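Local coordinates for Dot/Icm T4SS effector (Legionella pneumophila, PDB 6VVE), which is a type IV-secreted effector kinase, activated by host inositol hexakisphosphate, that binds ADP and manganese and probably transfers phosphate from ATP, at residues A[222-234]-A[256-270]. Sequence-based numbering, arbitrary orientation.
Sequences RKSLVYGKDQWLY and IEKWYENNRDESLSD
V226 CG1 lies over one face of the Y260 ring, 4.0 Å from its centroid in a CH-pi contact, and the edge of Y227 turns toward that same face, offset, the two planes at 66°. The backbone O of I256, one turn earlier, lies against the opposite face, toward the rim. D230 O sits over the centre of one face of the Y234 ring, with Y260 OH at its edge; L233 CB covers one face of W232, with S269 at its edge. D230 meets Y260 at its hydroxyl edge, carboxylate and ring nearly coplanar. Y260 OH gives its proton to the anti lone pair of D230 OD2 (2.5 Å) and receives the one from Y234 OH (2.6 Å), a chain of two hydrogen bonds through three side chains. The syn lone pair of D230 OD2 takes L268 N at 2.8 Å, and D230 OD1 accepts S269 N at 3.0 Å, so the carboxylate clamps two successive amides. W232 CG sits between the backbone N and the carbonyl carbon (chi1 63°), which brings NE1 round to S269 OG (2.7 Å). Through the buried D230, the loop after helix 253-262 is tied to the junction of helices 219-229 and 231-239, consistent with the helical C-lobe of a protein-kinase-like fold.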
ATOM      1  N   ARG A 222      -0.497  -5.317 -19.389  1.00 17.19           N
ATOM      2  CA  ARG A 222       0.918  -4.995 -19.539  1.00 14.35           C
ATOM      3  C   ARG A 222       1.192  -3.532 -19.207  1.00 12.34           C
ATOM      4  O   ARG A 222       2.198  -3.208 -18.568  1.00 10.31           O
ATOM      5  CB  ARG A 222       1.380  -5.317 -20.961  1.00 15.55           C
ATOM      6  CG  ARG A 222       1.566  -6.806 -21.244  1.00 17.96           C
ATOM      7  CD  ARG A 222       2.157  -7.014 -22.639  1.00 23.86           C
ATOM      8  NE  ARG A 222       1.144  -6.929 -23.680  1.00 31.57           N
ATOM      9  CZ  ARG A 222       1.396  -6.664 -24.957  1.00 39.04           C
ATOM     10  NH1 ARG A 222       2.641  -6.445 -25.359  1.00 39.03           N
ATOM     11  NH2 ARG A 222       0.398  -6.607 -25.831  1.00 43.61           N
ATOM     12  N   LYS A 223       0.304  -2.630 -19.628  1.00 12.04           N
ATOM     13  CA  LYS A 223       0.482  -1.224 -19.287  1.00 14.68           C
ATOM     14  C   LYS A 223       0.297  -0.998 -17.792  1.00 12.72           C
ATOM     15  O   LYS A 223       1.044  -0.228 -17.181  1.00 10.13           O
ATOM     16  CB  LYS A 223      -0.488  -0.361 -20.087  1.00 20.37           C
ATOM     17  CG  LYS A 223      -0.177  -0.315 -21.573  1.00 34.42           C
ATOM     18  CD  LYS A 223      -1.255   0.437 -22.347  1.00 44.74           C
ATOM     19  CE  LYS A 223      -0.880   0.588 -23.821  1.00 51.29           C
ATOM     20  NZ  LYS A 223      -1.985   1.199 -24.619  1.00 52.42           N
ATOM     21  N   SER A 224      -0.678  -1.674 -17.185  1.00 10.65           N
ATOM     22  CA  SER A 224      -0.903  -1.526 -15.748  1.00 14.72           C
ATOM     23  C   SER A 224       0.315  -1.963 -14.950  1.00 10.20           C
ATOM     24  O   SER A 224       0.660  -1.337 -13.937  1.00 14.29           O
ATOM     25  CB  SER A 224      -2.133  -2.331 -15.319  1.00 14.11           C
ATOM     26  OG  SER A 224      -3.319  -1.753 -15.843  1.00 15.15           O
ATOM     27  N   LEU A 225       0.988  -3.035 -15.392  1.00 10.42           N
ATOM     28  CA  LEU A 225       2.197  -3.474 -14.707  1.00 10.96           C
ATOM     29  C   LEU A 225       3.294  -2.419 -14.800  1.00 11.77           C
ATOM     30  O   LEU A 225       3.987  -2.140 -13.814  1.00  9.89           O
ATOM     31  CB  LEU A 225       2.686  -4.804 -15.290  1.00 10.88           C
ATOM     32  CG  LEU A 225       4.033  -5.302 -14.801  1.00 13.52           C
ATOM     33  CD1 LEU A 225       4.037  -5.476 -13.283  1.00 18.18           C
ATOM     34  CD2 LEU A 225       4.405  -6.630 -15.477  1.00 13.75           C
ATOM     35  N   VAL A 226       3.470  -1.820 -15.978  1.00 13.18           N
ATOM     36  CA  VAL A 226       4.493  -0.790 -16.140  1.00 12.49           C
ATOM     37  C   VAL A 226       4.169   0.420 -15.272  1.00 13.27           C
ATOM     38  O   VAL A 226       5.039   0.960 -14.572  1.00 14.89           O
ATOM     39  CB  VAL A 226       4.624  -0.404 -17.621  1.00 15.59           C
ATOM     40  CG1 VAL A 226       5.569   0.779 -17.784  1.00 17.45           C
ATOM     41  CG2 VAL A 226       5.112  -1.597 -18.430  1.00 19.04           C
ATOM     42  N   TYR A 227       2.907   0.858 -15.296  1.00  9.74           N
ATOM     43  CA  TYR A 227       2.518   2.018 -14.498  1.00 12.22           C
ATOM     44  C   TYR A 227       2.653   1.722 -13.005  1.00 13.39           C
ATOM     45  O   TYR A 227       3.031   2.599 -12.213  1.00 12.66           O
ATOM     46  CB  TYR A 227       1.089   2.435 -14.825  1.00 14.61           C
ATOM     47  CG  TYR A 227       0.883   2.999 -16.213  1.00 16.53           C
ATOM     48  CD1 TYR A 227       1.908   3.648 -16.888  1.00 17.18           C
ATOM     49  CD2 TYR A 227      -0.352   2.905 -16.842  1.00 18.14           C
ATOM     50  CE1 TYR A 227       1.716   4.174 -18.148  1.00 20.73           C
ATOM     51  CE2 TYR A 227      -0.555   3.431 -18.101  1.00 22.60           C
ATOM     52  CZ  TYR A 227       0.479   4.068 -18.751  1.00 23.45           C
ATOM     53  OH  TYR A 227       0.269   4.593 -20.014  1.00 26.10           O
ATOM     54  N   GLY A 228       2.363   0.487 -12.603  1.00 11.68           N
ATOM     55  CA  GLY A 228       2.450   0.142 -11.195  1.00 13.34           C
ATOM     56  C   GLY A 228       3.875   0.138 -10.677  1.00 13.63           C
ATOM     57  O   GLY A 228       4.137   0.622  -9.576  1.00 15.29           O
ATOM     58  N   LYS A 229       4.815  -0.402 -11.465  1.00 12.32           N
ATOM     59  CA  LYS A 229       6.203  -0.453 -11.025  1.00 15.73           C
ATOM     60  C   LYS A 229       6.813   0.938 -10.892  1.00 17.38           C
ATOM     61  O   LYS A 229       7.749   1.119 -10.104  1.00  9.99           O
ATOM     62  CB  LYS A 229       7.028  -1.302 -11.991  1.00 28.13           C
ATOM     63  CG  LYS A 229       6.777  -2.807 -11.851  1.00 35.52           C
ATOM     64  CD  LYS A 229       7.886  -3.634 -12.487  1.00 41.31           C
ATOM     65  CE  LYS A 229       9.170  -3.599 -11.661  1.00 42.88           C
ATOM     66  NZ  LYS A 229       9.004  -4.230 -10.318  1.00 39.98           N
ATOM     67  N   ASP A 230       6.311   1.918 -11.648  1.00 11.45           N
ATOM     68  CA  ASP A 230       6.778   3.296 -11.570  1.00 10.56           C
ATOM     69  C   ASP A 230       5.823   4.181 -10.785  1.00  9.95           C
ATOM     70  O   ASP A 230       5.970   5.405 -10.795  1.00 11.26           O
ATOM     71  CB  ASP A 230       6.981   3.873 -12.979  1.00 10.19           C
ATOM     72  CG  ASP A 230       8.092   3.151 -13.747  1.00 15.92           C
ATOM     73  OD1 ASP A 230       8.903   2.444 -13.099  1.00 12.44           O
ATOM     74  OD2 ASP A 230       8.148   3.287 -14.991  1.00 13.98           O
ATOM     75  N   GLN A 231       4.842   3.584 -10.112  1.00 10.29           N
ATOM     76  CA  GLN A 231       3.859   4.343  -9.349  1.00 12.03           C
ATOM     77  C   GLN A 231       4.530   5.348  -8.427  1.00  9.73           C
ATOM     78  O   GLN A 231       4.170   6.534  -8.409  1.00  9.63           O
ATOM     79  CB  GLN A 231       2.998   3.358  -8.549  1.00 18.14           C
ATOM     80  CG  GLN A 231       1.754   3.913  -7.931  1.00 24.13           C
ATOM     81  CD  GLN A 231       0.914   2.818  -7.304  1.00 27.86           C
ATOM     82  OE1 GLN A 231       1.331   2.174  -6.340  1.00 12.88           O
ATOM     83  NE2 GLN A 231      -0.254   2.577  -7.872  1.00 12.49           N
ATOM     84  N   TRP A 232       5.504   4.881  -7.645  1.00 10.31           N
ATOM     85  CA  TRP A 232       6.190   5.740  -6.685  1.00 19.09           C
ATOM     86  C   TRP A 232       6.718   7.009  -7.345  1.00 15.26           C
ATOM     87  O   TRP A 232       6.710   8.088  -6.736  1.00  9.79           O
ATOM     88  CB  TRP A 232       7.349   4.968  -6.045  1.00 11.40           C
ATOM     89  CG  TRP A 232       8.388   4.584  -7.051  1.00 11.49           C
ATOM     90  CD1 TRP A 232       8.390   3.471  -7.843  1.00 11.81           C
ATOM     91  CD2 TRP A 232       9.571   5.315  -7.383  1.00 11.53           C
ATOM     92  NE1 TRP A 232       9.505   3.469  -8.655  1.00 14.41           N
ATOM     93  CE2 TRP A 232      10.244   4.592  -8.387  1.00 11.85           C
ATOM     94  CE3 TRP A 232      10.120   6.519  -6.941  1.00 11.56           C
ATOM     95  CZ2 TRP A 232      11.449   5.026  -8.936  1.00 12.64           C
ATOM     96  CZ3 TRP A 232      11.326   6.947  -7.490  1.00 11.94           C
ATOM     97  CH2 TRP A 232      11.969   6.205  -8.477  1.00 12.24           C
ATOM     98  N   LEU A 233       7.191   6.897  -8.589  1.00 13.56           N
ATOM     99  CA  LEU A 233       7.762   8.053  -9.271  1.00  9.25           C
ATOM    100  C   LEU A 233       6.689   9.072  -9.618  1.00  8.72           C
ATOM    101  O   LEU A 233       6.932  10.289  -9.528  1.00  8.78           O
ATOM    102  CB  LEU A 233       8.496   7.596 -10.527  1.00 10.57           C
ATOM    103  CG  LEU A 233       9.240   8.649 -11.341  1.00 13.21           C
ATOM    104  CD1 LEU A 233      10.420   9.196 -10.564  1.00 10.09           C
ATOM    105  CD2 LEU A 233       9.696   8.057 -12.681  1.00 13.18           C
ATOM    106  N   TYR A 234       5.501   8.601 -10.018  1.00  9.32           N
ATOM    107  CA  TYR A 234       4.426   9.524 -10.374  1.00  9.10           C
ATOM    108  C   TYR A 234       3.996  10.352  -9.167  1.00  9.30           C
ATOM    109  O   TYR A 234       3.782  11.568  -9.275  1.00 12.14           O
ATOM    110  CB  TYR A 234       3.217   8.763 -10.917  1.00  9.13           C
ATOM    111  CG  TYR A 234       3.501   7.771 -12.023  1.00  9.22           C
ATOM    112  CD1 TYR A 234       4.656   7.854 -12.796  1.00 10.52           C
ATOM    113  CD2 TYR A 234       2.589   6.764 -12.318  1.00 11.20           C
ATOM    114  CE1 TYR A 234       4.909   6.944 -13.799  1.00 13.64           C
ATOM    115  CE2 TYR A 234       2.823   5.856 -13.336  1.00 10.87           C
ATOM    116  CZ  TYR A 234       3.990   5.939 -14.061  1.00 13.22           C
ATOM    117  OH  TYR A 234       4.216   5.022 -15.055  1.00 13.19           O
ATOM    118  N   ILE A 256       8.754  10.707 -19.908  1.00 11.61           N
ATOM    119  CA  ILE A 256       8.402   9.375 -19.428  1.00 13.83           C
ATOM    120  C   ILE A 256       7.465   8.683 -20.412  1.00 14.56           C
ATOM    121  O   ILE A 256       7.655   7.511 -20.759  1.00 11.44           O
ATOM    122  CB  ILE A 256       7.777   9.467 -18.025  1.00 18.33           C
ATOM    123  CG1 ILE A 256       8.841   9.883 -17.015  1.00 18.46           C
ATOM    124  CG2 ILE A 256       7.128   8.142 -17.642  1.00 24.03           C
ATOM    125  CD1 ILE A 256       8.311  10.005 -15.588  1.00 21.87           C
ATOM    126  N   GLU A 257       6.435   9.394 -20.869  1.00 14.19           N
ATOM    127  CA  GLU A 257       5.506   8.815 -21.833  1.00 16.30           C
ATOM    128  C   GLU A 257       6.224   8.423 -23.115  1.00 16.02           C
ATOM    129  O   GLU A 257       6.008   7.332 -23.649  1.00 17.36           O
ATOM    130  CB  GLU A 257       4.376   9.798 -22.129  1.00 15.80           C
ATOM    131  CG  GLU A 257       3.422   9.996 -20.967  1.00 16.71           C
ATOM    132  CD  GLU A 257       2.541   8.785 -20.726  1.00 18.24           C
ATOM    133  OE1 GLU A 257       2.584   7.850 -21.550  1.00 22.32           O
ATOM    134  OE2 GLU A 257       1.806   8.771 -19.716  1.00 20.68           O
ATOM    135  N   LYS A 258       7.080   9.310 -23.630  1.00 14.90           N
ATOM    136  CA  LYS A 258       7.832   8.986 -24.834  1.00 19.21           C
ATOM    137  C   LYS A 258       8.720   7.773 -24.606  1.00 16.86           C
ATOM    138  O   LYS A 258       8.962   7.001 -25.536  1.00 17.21           O
ATOM    139  CB  LYS A 258       8.675  10.181 -25.269  1.00 27.39           C
ATOM    140  CG  LYS A 258       9.159  10.099 -26.711  1.00 39.96           C
ATOM    141  CD  LYS A 258      10.124  11.228 -27.042  1.00 50.37           C
ATOM    142  CE  LYS A 258      10.337  11.358 -28.549  1.00 55.26           C
ATOM    143  NZ  LYS A 258      10.595  10.047 -29.207  1.00 53.74           N
ATOM    144  N   TRP A 259       9.222   7.597 -23.382  1.00 17.36           N
ATOM    145  CA  TRP A 259      10.058   6.443 -23.079  1.00 16.99           C
ATOM    146  C   TRP A 259       9.242   5.157 -23.139  1.00 14.77           C
ATOM    147  O   TRP A 259       9.664   4.174 -23.759  1.00 15.83           O
ATOM    148  CB  TRP A 259      10.706   6.617 -21.701  1.00 19.10           C
ATOM    149  CG  TRP A 259      11.827   5.658 -21.437  1.00 20.57           C
ATOM    150  CD1 TRP A 259      13.135   5.827 -21.765  1.00 15.64           C
ATOM    151  CD2 TRP A 259      11.737   4.389 -20.776  1.00 17.82           C
ATOM    152  NE1 TRP A 259      13.868   4.739 -21.360  1.00 16.33           N
ATOM    153  CE2 TRP A 259      13.034   3.843 -20.746  1.00 15.97           C
ATOM    154  CE3 TRP A 259      10.688   3.668 -20.202  1.00 15.48           C
ATOM    155  CZ2 TRP A 259      13.314   2.596 -20.176  1.00 16.38           C
ATOM    156  CZ3 TRP A 259      10.965   2.430 -19.636  1.00 17.12           C
ATOM    157  CH2 TRP A 259      12.270   1.912 -19.625  1.00 15.85           C
ATOM    158  N   TYR A 260       8.071   5.148 -22.491  1.00 14.31           N
ATOM    159  CA  TYR A 260       7.216   3.963 -22.519  1.00 16.64           C
ATOM    160  C   TYR A 260       6.876   3.582 -23.957  1.00 19.04           C
ATOM    161  O   TYR A 260       6.948   2.408 -24.342  1.00 20.54           O
ATOM    162  CB  TYR A 260       5.928   4.216 -21.728  1.00 15.96           C
ATOM    163  CG  TYR A 260       6.107   4.396 -20.233  1.00 13.87           C
ATOM    164  CD1 TYR A 260       7.092   3.704 -19.539  1.00 15.14           C
ATOM    165  CD2 TYR A 260       5.286   5.244 -19.523  1.00 12.01           C
ATOM    166  CE1 TYR A 260       7.253   3.869 -18.176  1.00 14.55           C
ATOM    167  CE2 TYR A 260       5.433   5.415 -18.148  1.00 14.24           C
ATOM    168  CZ  TYR A 260       6.421   4.720 -17.486  1.00 14.01           C
ATOM    169  OH  TYR A 260       6.572   4.894 -16.130  1.00 14.99           O
ATOM    170  N   GLU A 261       6.504   4.573 -24.773  1.00 18.96           N
ATOM    171  CA  GLU A 261       6.102   4.286 -26.144  1.00 27.44           C
ATOM    172  C   GLU A 261       7.227   3.641 -26.930  1.00 17.96           C
ATOM    173  O   GLU A 261       6.969   2.854 -27.851  1.00 19.40           O
ATOM    174  CB  GLU A 261       5.644   5.569 -26.837  1.00 37.16           C
ATOM    175  CG  GLU A 261       4.406   6.202 -26.209  1.00 45.16           C
ATOM    176  CD  GLU A 261       4.091   7.572 -26.784  1.00 49.48           C
ATOM    177  OE1 GLU A 261       4.697   7.940 -27.815  1.00 51.83           O
ATOM    178  OE2 GLU A 261       3.239   8.282 -26.202  1.00 50.16           O
ATOM    179  N   ASN A 262       8.481   3.954 -26.588  1.00 17.67           N
ATOM    180  CA  ASN A 262       9.631   3.468 -27.346  1.00 19.06           C
ATOM    181  C   ASN A 262      10.417   2.389 -26.620  1.00 19.22           C
ATOM    182  O   ASN A 262      11.372   1.851 -27.190  1.00 20.60           O
ATOM    183  CB  ASN A 262      10.558   4.636 -27.697  1.00 33.41           C
ATOM    184  CG  ASN A 262       9.940   5.582 -28.713  1.00 31.16           C
ATOM    185  OD1 ASN A 262       9.979   5.328 -29.913  1.00 30.81           O
ATOM    186  ND2 ASN A 262       9.354   6.674 -28.228  1.00 30.59           N
ATOM    187  N   ASN A 263      10.039   2.045 -25.384  1.00 18.09           N
ATOM    188  CA  ASN A 263      10.650   0.936 -24.629  1.00 20.39           C
ATOM    189  C   ASN A 263       9.492   0.078 -24.109  1.00 21.92           C
ATOM    190  O   ASN A 263       9.094   0.195 -22.945  1.00 20.25           O
ATOM    191  CB  ASN A 263      11.536   1.451 -23.500  1.00 17.66           C
ATOM    192  CG  ASN A 263      12.660   2.352 -24.001  1.00 19.53           C
ATOM    193  OD1 ASN A 263      13.781   1.897 -24.240  1.00 20.94           O
ATOM    194  ND2 ASN A 263      12.360   3.639 -24.166  1.00 17.24           N
ATOM    195  N   ARG A 264       8.940  -0.763 -24.984  1.00 24.22           N
ATOM    196  CA  ARG A 264       7.705  -1.466 -24.668  1.00 31.26           C
ATOM    197  C   ARG A 264       7.915  -2.492 -23.561  1.00 31.73           C
ATOM    198  O   ARG A 264       8.942  -3.173 -23.511  1.00 21.09           O
ATOM    199  CB  ARG A 264       7.155  -2.162 -25.912  1.00 38.04           C
ATOM    200  CG  ARG A 264       6.654  -1.226 -26.995  1.00 44.67           C
ATOM    201  CD  ARG A 264       5.980  -2.009 -28.116  1.00 56.13           C
ATOM    202  NE  ARG A 264       5.516  -1.144 -29.199  1.00 63.80           N
ATOM    203  CZ  ARG A 264       4.902  -1.582 -30.296  1.00 69.83           C
ATOM    204  NH1 ARG A 264       4.671  -2.879 -30.459  1.00 72.99           N
ATOM    205  NH2 ARG A 264       4.519  -0.721 -31.230  1.00 70.67           N
ATOM    206  N   ASP A 265       6.913  -2.618 -22.689  1.00 31.94           N
ATOM    207  CA  ASP A 265       6.911  -3.616 -21.619  1.00 29.47           C
ATOM    208  C   ASP A 265       8.121  -3.454 -20.702  1.00 26.40           C
ATOM    209  O   ASP A 265       8.707  -4.434 -20.238  1.00 28.90           O
ATOM    210  CB  ASP A 265       6.851  -5.033 -22.193  1.00 30.66           C
ATOM    211  CG  ASP A 265       5.551  -5.308 -22.928  1.00 38.68           C
ATOM    212  OD1 ASP A 265       4.497  -4.842 -22.450  1.00 39.61           O
ATOM    213  OD2 ASP A 265       5.586  -5.966 -23.985  1.00 43.14           O
ATOM    214  N   GLU A 266       8.498  -2.208 -20.441  1.00 23.79           N
ATOM    215  CA  GLU A 266       9.607  -1.898 -19.554  1.00 24.94           C
ATOM    216  C   GLU A 266       9.234  -0.708 -18.681  1.00 22.38           C
ATOM    217  O   GLU A 266       8.510   0.200 -19.109  1.00 19.24           O
ATOM    218  CB  GLU A 266      10.891  -1.581 -20.330  1.00 29.68           C
ATOM    219  CG  GLU A 266      11.549  -2.798 -20.958  1.00 39.98           C
ATOM    220  CD  GLU A 266      12.873  -2.468 -21.615  1.00 49.38           C
ATOM    221  OE1 GLU A 266      13.093  -1.289 -21.957  1.00 51.23           O
ATOM    222  OE2 GLU A 266      13.697  -3.392 -21.790  1.00 54.58           O
ATOM    223  N   SER A 267       9.743  -0.719 -17.453  1.00 24.50           N
ATOM    224  CA  SER A 267       9.514   0.345 -16.489  1.00 21.69           C
ATOM    225  C   SER A 267      10.816   1.092 -16.231  1.00 20.71           C
ATOM    226  O   SER A 267      11.910   0.542 -16.390  1.00 18.58           O
ATOM    227  CB  SER A 267       8.969  -0.214 -15.174  1.00 23.21           C
ATOM    228  OG  SER A 267       9.893  -1.118 -14.570  1.00 27.38           O
ATOM    229  N   LEU A 268      10.686   2.360 -15.842  1.00 18.96           N
ATOM    230  CA  LEU A 268      11.861   3.156 -15.530  1.00 17.88           C
ATOM    231  C   LEU A 268      12.613   2.586 -14.338  1.00 19.34           C
ATOM    232  O   LEU A 268      13.848   2.664 -14.288  1.00 18.09           O
ATOM    233  CB  LEU A 268      11.460   4.603 -15.257  1.00 22.95           C
ATOM    234  CG  LEU A 268      10.776   5.330 -16.411  1.00 29.95           C
ATOM    235  CD1 LEU A 268      10.195   6.654 -15.944  1.00 31.38           C
ATOM    236  CD2 LEU A 268      11.753   5.557 -17.551  1.00 37.74           C
ATOM    237  N   SER A 269      11.891   1.998 -13.378  1.00 16.59           N
ATOM    238  CA  SER A 269      12.537   1.486 -12.172  1.00 19.76           C
ATOM    239  C   SER A 269      13.462   0.316 -12.475  1.00 20.50           C
ATOM    240  O   SER A 269      14.468   0.128 -11.778  1.00 20.71           O
ATOM    241  CB  SER A 269      11.478   1.077 -11.146  1.00 17.17           C
ATOM    242  OG  SER A 269      10.673   2.195 -10.786  1.00 16.77           O
ATOM    243  N   ASP A 270      13.152  -0.472 -13.504  1.00 25.26           N
ATOM    244  CA  ASP A 270      14.025  -1.559 -13.927  1.00 29.60           C
ATOM    245  C   ASP A 270      15.260  -1.067 -14.674  1.00 31.80           C
ATOM    246  O   ASP A 270      16.083  -1.893 -15.090  1.00 31.00           O
ATOM    247  CB  ASP A 270      13.259  -2.541 -14.814  1.00 37.54           C
ATOM    248  CG  ASP A 270      12.198  -3.318 -14.052  1.00 43.58           C
ATOM    249  OD1 ASP A 270      12.436  -3.661 -12.875  1.00 47.83           O
ATOM    250  OD2 ASP A 270      11.122  -3.582 -14.636  1.00 45.45           O
TER
HETATM  251  O   HOH W   1       4.520  -5.033 -19.196  1.00 14.71           O
HETATM  252  O   HOH W   2      -0.495   7.312 -19.600  1.00 21.45           O
HETATM  253  O   HOH W   3      11.910  -4.409 -10.590  1.00 39.40           O